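Local coordinates for uncharacterized protein lp_2664 (Lactobacillus plantarum WCFS1, PDB 2PJQ) that is of unknown function but contains an HD domain and is therefore probably a metal-dependent phosphohydrolase, at residues B[45-48]-B[52-55]. Numbering follows the deposited sequence.
Sequences LAKD and NLNL
A46 and L53 bring the two backbones closest, with 6.2 Å from A46 CA to L53 CA, where the last turn or so of helix 32-49 faces the first turn of helix 53-62 across a short connection. No hydrogen bond joins the two segments, and the contact rests on carbon atoms. L53 buries the most surface of the three touching residues. Its CG stands anti to the backbone N (chi1 -156°), which brings CD1 back towards helix 32-49 although the CB itself does not aim there, while CD2 lies farther out, beside K47 CE. Methyl CD1 is the branch that meets both partners: A46 CB lies 3.9 Å from L53 CD1, and K47 CE also lies 3.9 Å from L53 CD1. A46 directs its methyl towards the leucine's segment and meets CD1 obliquely. K47 instead runs out fully extended beyond CG and passes at a slant over the end of L53, with K47 CE also 4.0 Å from L53 CD2. Here the lysine touches L53 with its aliphatic CE, the carbon next to the ammonium group, and its exposed position suggests that the ammonium group reaches solvent. The two are successive helices of the all-helical HD domain, at the periphery of the chain, with the centre of the contact about 17 Å from the chain's centre. N52 occupies the N-cap position of helix 53-62; its backbone N is hydrogen-bonded to E120 and its carbonyl O to T56. L45, one residue before A46, packs on V123 and L130 of helix 119-130. D48 OD2 is hydrogen-bonded to T194 OG1 of helix 193-198, and N54 ND2 to the carbonyl of I7, ahead of helix 9-22, and to E9 at its start.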
loop_
_atom_site.group_PDB
_atom_site.type_symbol
_atom_site.label_atom_id
_atom_site.label_comp_id
_atom_site.label_asym_id
_atom_site.label_seq_id
_atom_site.Cartn_x
_atom_site.Cartn_y
_atom_site.Cartn_z
ATOM N N LEU B 45 9.639 -25.753 -1.925
ATOM C CA LEU B 45 9.485 -26.015 -3.355
ATOM C C LEU B 45 10.665 -26.770 -3.951
ATOM O O LEU B 45 10.475 -27.682 -4.749
ATOM C CB LEU B 45 9.291 -24.690 -4.109
ATOM C CG LEU B 45 7.959 -24.327 -4.791
ATOM C CD1 LEU B 45 6.735 -24.699 -3.946
ATOM C CD2 LEU B 45 7.984 -22.824 -5.068
ATOM N N ALA B 46 11.880 -26.390 -3.575
ATOM C CA ALA B 46 13.056 -27.060 -4.111
ATOM C C ALA B 46 12.984 -28.548 -3.775
ATOM O O ALA B 46 13.148 -29.410 -4.648
ATOM C CB ALA B 46 14.340 -26.444 -3.542
ATOM N N LYS B 47 12.716 -28.849 -2.510
ATOM C CA LYS B 47 12.636 -30.230 -2.082
ATOM C C LYS B 47 11.547 -31.014 -2.805
ATOM O O LYS B 47 11.793 -32.110 -3.308
ATOM C CB LYS B 47 12.471 -30.261 -0.578
ATOM C CG LYS B 47 13.647 -29.517 0.061
ATOM C CD LYS B 47 13.786 -29.758 1.553
ATOM C CE LYS B 47 14.984 -28.996 2.099
ATOM N NZ LYS B 47 15.246 -29.325 3.532
ATOM N N ASP B 48 10.353 -30.445 -2.886
ATOM C CA ASP B 48 9.267 -31.104 -3.584
ATOM C C ASP B 48 9.669 -31.463 -5.016
ATOM O O ASP B 48 9.254 -32.493 -5.543
ATOM C CB ASP B 48 8.047 -30.191 -3.591
ATOM C CG ASP B 48 7.187 -30.371 -2.359
ATOM O OD1 ASP B 48 7.745 -30.477 -1.250
ATOM O OD2 ASP B 48 5.949 -30.401 -2.499
ATOM N N ASN B 52 18.495 -28.595 -6.721
ATOM C CA ASN B 52 19.690 -28.362 -5.943
ATOM C C ASN B 52 19.310 -27.271 -4.940
ATOM O O ASN B 52 18.921 -26.170 -5.323
ATOM C CB ASN B 52 20.827 -27.864 -6.821
ATOM C CG ASN B 52 22.016 -27.423 -6.000
ATOM O OD1 ASN B 52 22.679 -28.241 -5.361
ATOM N ND2 ASN B 52 22.278 -26.125 -5.985
ATOM N N LEU B 53 19.428 -27.580 -3.656
ATOM C CA LEU B 53 19.068 -26.637 -2.611
ATOM C C LEU B 53 19.893 -25.362 -2.569
ATOM O O LEU B 53 19.372 -24.282 -2.841
ATOM C CB LEU B 53 19.150 -27.322 -1.253
ATOM C CG LEU B 53 18.308 -26.709 -0.145
ATOM C CD1 LEU B 53 16.832 -26.824 -0.517
ATOM C CD2 LEU B 53 18.596 -27.427 1.162
ATOM N N ASN B 54 21.176 -25.491 -2.227
ATOM C CA ASN B 54 22.085 -24.342 -2.122
ATOM C C ASN B 54 22.173 -23.366 -3.290
ATOM O O ASN B 54 22.434 -22.191 -3.076
ATOM C CB ASN B 54 23.492 -24.820 -1.782
ATOM C CG ASN B 54 23.561 -25.462 -0.423
ATOM O OD1 ASN B 54 22.526 -25.797 0.167
ATOM N ND2 ASN B 54 24.776 -25.655 0.084
ATOM N N LEU B 55 21.988 -23.827 -4.518
ATOM C CA LEU B 55 22.049 -22.908 -5.643
ATOM C C LEU B 55 20.763 -22.103 -5.571
ATOM O O LEU B 55 20.773 -20.876 -5.720
ATOM C CB LEU B 55 22.080 -23.669 -6.970
ATOM C CG LEU B 55 22.507 -22.984 -8.278
ATOM C CD1 LEU B 55 21.945 -23.779 -9.448
ATOM C CD2 LEU B 55 22.017 -21.558 -8.352
#